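Local coordinates for putative beta-lactamase-inhibitor-like PepSY-like domain-containing protein (Bacteroides vulgatus ATCC 8482, PDB 3ELG), which is of unknown function but is probably a secreted periplasmic protein with a fold like that of beta-lactamase-inhibitor proteins, at residues 93-98 with 107-112; 23-28 with 47-52. All blocks are in the same frame, centred on the assembly; numbering follows the deposited sequence. Where two conformers were deposited one is given.

Contact 1 of 2, residues 93-98 with 107-112; sequences HKTVKI and LTLENG
From the turn after strand 104-109, Glu110 reaches the backbone of Lys94, just before strand 95-101, whose N donates to Glu110 OE1 at 2.8 Å, meeting the oxygen nearly head-on. CG starts between the backbone N and the carbonyl carbon (chi1 78°), and a bend at chi2 turns the carboxylate back. The other oxygen, OE2, accepts from Asn111 N and approaches CD2 of His93 at 3.4 Å, with the carboxylate and imidazole planes almost perpendicular (83°); the group's rotation is thus restricted. Leu109 CD1 comes to the edge of the same ring, 3.7 Å from His93 CD2. Further along the hairpin formed by strands 95-101 and 104-109, Val96 and Lys97 both face Thr108, a classic beta bulge. Thr108 O takes a 2.9 Å bond from Val96 N and a weak one from Lys97 N, while Thr108 N donates almost straight to Lys97 O (2.8 Å). Within the bulge, the side chains of Lys97, in one of its two conformers, and Thr108 run alongside each other. The Thr108 hydroxyl itself is hydrogen-bonded to two waters. Ile98 and Leu107 likewise point the same way, CD1 to CD1 at 3.8 Å, on the face packed by helix 80-89, where Leu107 touches Met86.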
loop_
_atom_site.group_PDB
_atom_site.type_symbol
_atom_site.label_atom_id
_atom_site.label_comp_id
_atom_site.label_asym_id
_atom_site.label_seq_id
_atom_site.Cartn_x
_atom_site.Cartn_y
_atom_site.Cartn_z
ATOM N N HIS A 93 -14.717 -7.205 9.580
ATOM C CA HIS A 93 -13.595 -7.705 8.740
ATOM C C HIS A 93 -12.460 -6.708 8.762
ATOM O O HIS A 93 -12.689 -5.531 8.867
ATOM C CB HIS A 93 -14.020 -7.963 7.301
ATOM C CG HIS A 93 -14.820 -9.216 7.130
ATOM N ND1 HIS A 93 -15.644 -9.711 8.122
ATOM C CD2 HIS A 93 -14.931 -10.072 6.086
ATOM C CE1 HIS A 93 -16.226 -10.819 7.698
ATOM N NE2 HIS A 93 -15.809 -11.061 6.466
ATOM N N LYS A 94 -11.241 -7.220 8.697
ATOM C CA LYS A 94 -10.044 -6.362 8.677
ATOM C C LYS A 94 -9.613 -6.138 7.265
ATOM O O LYS A 94 -9.468 -7.099 6.538
ATOM C CB LYS A 94 -8.823 -7.078 9.260
ATOM C CG LYS A 94 -8.483 -6.891 10.703
ATOM C CD LYS A 94 -7.273 -7.779 10.955
ATOM C CE LYS A 94 -6.920 -7.863 12.398
ATOM N NZ LYS A 94 -5.528 -8.405 12.547
ATOM N N THR A 95 -9.330 -4.890 6.893
ATOM C CA THR A 95 -8.579 -4.635 5.656
ATOM C C THR A 95 -7.093 -4.762 5.939
ATOM O O THR A 95 -6.524 -3.984 6.686
ATOM C CB THR A 95 -8.851 -3.203 5.070
ATOM O OG1 THR A 95 -10.236 -3.130 4.708
ATOM C CG2 THR A 95 -7.970 -2.896 3.853
ATOM N N VAL A 96 -6.480 -5.716 5.281
ATOM C CA VAL A 96 -5.059 -6.046 5.554
ATOM C C VAL A 96 -4.131 -5.532 4.471
ATOM O O VAL A 96 -2.897 -5.481 4.663
ATOM C CB VAL A 96 -4.830 -7.573 5.786
ATOM C CG1 VAL A 96 -5.663 -8.058 7.023
ATOM C CG2 VAL A 96 -5.073 -8.400 4.526
ATOM N N LYS A 97 -4.724 -5.093 3.358
ATOM C CA LYS A 97 -3.970 -4.581 2.211
ATOM C C LYS A 97 -4.820 -3.573 1.456
ATOM O O LYS A 97 -6.012 -3.761 1.264
ATOM C CB LYS A 97 -3.504 -5.711 1.294
ATOM C CG LYS A 97 -2.762 -5.268 0.048
ATOM C CD LYS A 97 -2.155 -6.432 -0.707
ATOM C CE LYS A 97 -3.198 -7.222 -1.481
ATOM N NZ LYS A 97 -2.575 -8.387 -2.220
ATOM N N ILE A 98 -4.191 -2.475 1.073
ATOM C CA ILE A 98 -4.850 -1.492 0.212
ATOM C C ILE A 98 -3.905 -1.111 -0.904
ATOM O O ILE A 98 -2.702 -0.944 -0.717
ATOM C CB ILE A 98 -5.345 -0.245 1.005
ATOM C CG1 ILE A 98 -6.166 0.737 0.130
ATOM C CG2 ILE A 98 -4.174 0.499 1.683
ATOM C CD1 ILE A 98 -6.912 1.842 0.882
ATOM N N LEU A 107 -9.266 -2.868 -1.762
ATOM C CA LEU A 107 -9.038 -3.287 -0.391
ATOM C C LEU A 107 -9.170 -4.777 -0.243
ATOM O O LEU A 107 -10.160 -5.357 -0.612
ATOM C CB LEU A 107 -10.021 -2.629 0.549
ATOM C CG LEU A 107 -9.823 -1.124 0.868
ATOM C CD1 LEU A 107 -9.933 -0.169 -0.301
ATOM C CD2 LEU A 107 -10.721 -0.712 2.009
ATOM N N THR A 108 -8.138 -5.398 0.328
ATOM C CA THR A 108 -8.122 -6.841 0.502
ATOM C C THR A 108 -8.338 -7.202 1.954
ATOM O O THR A 108 -7.685 -6.693 2.876
ATOM C CB THR A 108 -6.829 -7.500 0.008
ATOM O OG1 THR A 108 -6.569 -7.081 -1.327
ATOM C CG2 THR A 108 -6.991 -9.025 0.041
ATOM N N LEU A 109 -9.316 -8.066 2.166
ATOM C CA LEU A 109 -9.670 -8.477 3.522
ATOM C C LEU A 109 -8.819 -9.673 3.948
ATOM O O LEU A 109 -8.148 -10.328 3.133
ATOM C CB LEU A 109 -11.159 -8.835 3.655
ATOM C CG LEU A 109 -12.097 -7.748 3.110
ATOM C CD1 LEU A 109 -13.582 -8.091 3.314
ATOM C CD2 LEU A 109 -11.782 -6.389 3.758
ATOM N N GLU A 110 -8.929 -9.953 5.228
ATOM C CA GLU A 110 -8.153 -11.027 5.848
ATOM C C GLU A 110 -8.446 -12.361 5.170
ATOM O O GLU A 110 -7.586 -13.241 5.108
ATOM C CB GLU A 110 -8.462 -11.142 7.348
ATOM C CG GLU A 110 -9.778 -11.852 7.617
ATOM C CD GLU A 110 -11.005 -10.989 7.340
ATOM O OE1 GLU A 110 -11.168 -9.949 8.032
ATOM O OE2 GLU A 110 -11.793 -11.359 6.430
ATOM N N ASN A 111 -9.686 -12.510 4.706
ATOM C CA ASN A 111 -10.138 -13.741 4.024
ATOM C C ASN A 111 -9.803 -13.789 2.535
ATOM O O ASN A 111 -10.124 -14.738 1.818
ATOM C CB ASN A 111 -11.630 -14.000 4.278
ATOM C CG ASN A 111 -12.542 -13.080 3.475
ATOM O OD1 ASN A 111 -12.103 -12.079 2.926
ATOM N ND2 ASN A 111 -13.821 -13.424 3.406
ATOM N N GLY A 112 -9.129 -12.751 2.077
ATOM C CA GLY A 112 -8.682 -12.674 0.715
ATOM C C GLY A 112 -9.641 -12.047 -0.283
ATOM O O GLY A 112 -9.347 -11.923 -1.466
HETATM O O HOH W 1 -5.691 -4.750 -1.987
HETATM O O HOH W 2 -5.699 -8.727 -3.213
#

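Contact 2 of 2, residues 23-28 with 47-52; sequences KHFSQT and VKLADG
Thr28 OG1 receives a weak hydrogen bond from Asp51 N (3.2 Å, 135° at the hydrogen), and Ala50 N stands 3.5 Å from the same OG1. The hydroxyl is brought to these two amides by a chi1 of -172°, with OG1 opposite the backbone N; the same rotation places CG2 between the backbone N and carbonyl carbon, aimed at Leu49 and Asp51. There the methyl is closely packed: CG2 lies 3.5 Å from Leu49 CD1, tighter than usual for two carbons, and 3.4 Å from Asp51 OD2. The Asp51 side chain crosses that of Thr28 at about a right angle, and its other oxygen, OD1, accepts from Ile53 N, which helps fix the carboxylate. Leu49 CD1 also reaches Phe25, 3.8 Å from CB, with the two side chains again roughly perpendicular. The one methyl thus touches both Thr28 and Phe25, and Leu55 on the next strand touches both Phe25 and Leu49. Each partner segment contains a type I beta turn, Phe25 to Thr28 and Leu49 to Gly52. Through Thr28, the turn that follows helix 15-24 packs against the turn of the antiparallel hairpin 43-49/54-57, part of a helix-and-sheet unit consistent with the BLIP-like fold.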
loop_
_atom_site.group_PDB
_atom_site.type_symbol
_atom_site.label_atom_id
_atom_site.label_comp_id
_atom_site.label_asym_id
_atom_site.label_seq_id
_atom_site.Cartn_x
_atom_site.Cartn_y
_atom_site.Cartn_z
ATOM N N LYS A 23 6.526 7.887 9.892
ATOM C CA LYS A 23 5.337 8.418 10.534
ATOM C C LYS A 23 4.395 7.286 10.902
ATOM O O LYS A 23 3.857 7.232 12.020
ATOM C CB LYS A 23 4.653 9.475 9.646
ATOM C CG LYS A 23 3.374 10.024 10.209
ATOM C CD LYS A 23 2.856 11.186 9.365
ATOM C CE LYS A 23 1.608 11.805 9.961
ATOM N NZ LYS A 23 1.060 12.912 9.097
ATOM N N HIS A 24 4.192 6.374 9.957
ATOM C CA HIS A 24 3.103 5.432 10.037
ATOM C C HIS A 24 3.468 4.005 10.431
ATOM O O HIS A 24 2.567 3.219 10.789
ATOM C CB HIS A 24 2.336 5.408 8.752
ATOM C CG HIS A 24 1.632 6.683 8.456
ATOM N ND1 HIS A 24 0.550 7.118 9.201
ATOM C CD2 HIS A 24 1.895 7.657 7.557
ATOM C CE1 HIS A 24 0.178 8.305 8.758
ATOM N NE2 HIS A 24 0.960 8.642 7.748
ATOM N N PHE A 25 4.768 3.701 10.356
ATOM C CA PHE A 25 5.347 2.377 10.640
ATOM C C PHE A 25 6.568 2.470 11.544
ATOM O O PHE A 25 7.605 1.805 11.357
ATOM C CB PHE A 25 5.632 1.619 9.307
ATOM C CG PHE A 25 4.388 1.385 8.502
ATOM C CD1 PHE A 25 3.535 0.355 8.812
ATOM C CD2 PHE A 25 4.016 2.257 7.502
ATOM C CE1 PHE A 25 2.384 0.162 8.138
ATOM C CE2 PHE A 25 2.821 2.100 6.808
ATOM C CZ PHE A 25 2.009 1.040 7.107
ATOM N N SER A 26 6.448 3.314 12.570
ATOM C CA SER A 26 7.567 3.550 13.472
ATOM C C SER A 26 7.843 2.342 14.363
ATOM O O SER A 26 8.846 2.304 15.049
ATOM C CB SER A 26 7.317 4.764 14.367
ATOM O OG SER A 26 6.121 4.587 15.112
ATOM N N GLN A 27 6.911 1.404 14.381
ATOM C CA GLN A 27 7.121 0.152 15.128
ATOM C C GLN A 27 8.149 -0.766 14.463
ATOM O O GLN A 27 8.628 -1.710 15.056
ATOM C CB GLN A 27 5.809 -0.624 15.311
ATOM C CG GLN A 27 5.391 -1.431 14.092
ATOM C CD GLN A 27 4.583 -0.630 13.081
ATOM O OE1 GLN A 27 4.547 0.606 13.143
ATOM N NE2 GLN A 27 3.913 -1.333 12.160
ATOM N N THR A 28 8.509 -0.461 13.228
ATOM C CA THR A 28 9.486 -1.284 12.545
ATOM C C THR A 28 10.468 -0.411 11.722
ATOM O O THR A 28 10.585 0.805 11.928
ATOM C CB THR A 28 8.751 -2.417 11.717
ATOM O OG1 THR A 28 9.705 -3.355 11.184
ATOM C CG2 THR A 28 7.831 -1.825 10.608
ATOM N N VAL A 47 9.241 -1.956 -0.912
ATOM C CA VAL A 47 9.941 -1.959 0.369
ATOM C C VAL A 47 9.435 -3.023 1.295
ATOM O O VAL A 47 8.259 -3.122 1.532
ATOM C CB VAL A 47 9.751 -0.570 1.055
ATOM C CG1 VAL A 47 10.495 -0.534 2.383
ATOM C CG2 VAL A 47 10.188 0.577 0.100
ATOM N N LYS A 48 10.350 -3.836 1.814
ATOM C CA LYS A 48 10.035 -4.801 2.848
ATOM C C LYS A 48 10.469 -4.219 4.173
ATOM O O LYS A 48 11.612 -3.716 4.300
ATOM C CB LYS A 48 10.804 -6.107 2.598
ATOM C CG LYS A 48 10.567 -7.190 3.597
ATOM C CD LYS A 48 9.125 -7.600 3.608
ATOM C CE LYS A 48 8.838 -8.817 2.773
ATOM N NZ LYS A 48 7.637 -9.536 3.331
ATOM N N LEU A 49 9.542 -4.223 5.132
ATOM C CA LEU A 49 9.876 -3.836 6.496
ATOM C C LEU A 49 10.308 -5.087 7.285
ATOM O O LEU A 49 9.956 -6.203 6.907
ATOM C CB LEU A 49 8.687 -3.167 7.154
ATOM C CG LEU A 49 8.159 -1.958 6.414
ATOM C CD1 LEU A 49 6.971 -1.301 7.267
ATOM C CD2 LEU A 49 9.243 -0.912 6.058
ATOM N N ALA A 50 11.054 -4.872 8.359
ATOM C CA ALA A 50 11.674 -5.973 9.090
ATOM C C ALA A 50 10.629 -6.902 9.703
ATOM O O ALA A 50 10.878 -8.093 9.895
ATOM C CB ALA A 50 12.662 -5.438 10.189
ATOM N N ASP A 51 9.461 -6.353 9.989
ATOM C CA ASP A 51 8.334 -7.115 10.518
ATOM C C ASP A 51 7.472 -7.821 9.475
ATOM O O ASP A 51 6.484 -8.499 9.797
ATOM C CB ASP A 51 7.469 -6.240 11.450
ATOM C CG ASP A 51 6.620 -5.226 10.726
ATOM O OD1 ASP A 51 6.736 -5.091 9.493
ATOM O OD2 ASP A 51 5.849 -4.519 11.435
ATOM N N GLY A 52 7.867 -7.687 8.223
ATOM C CA GLY A 52 7.214 -8.407 7.127
ATOM C C GLY A 52 6.250 -7.563 6.303
ATOM O O GLY A 52 5.806 -7.953 5.233
#

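Overall arrangement
Both contacts reach the same antiparallel sheet, yet at separate places: their centres are 18 Å apart and their nearest atoms about 8 Å, without touching. Contact 1 joins two neighbouring strands of one hairpin, so mainly backbone hydrogen bonds, with the Glu110 carboxylate, hold it, and it buries 557 Å². Contact 2 joins the end of a helix to a hairpin turn and buries 216 Å², relying on a hydroxyl and close methyl packing with a single weak bond across. Each is partly buried, with aliphatic residues inside, joined by Phe25 in contact 2, and mostly polar, exposed residues toward solvent. Each turn has its own acidic side chain, Glu110 gripping a backbone amide across its contact, whereas Asp51 finds its main partner beyond the two segments.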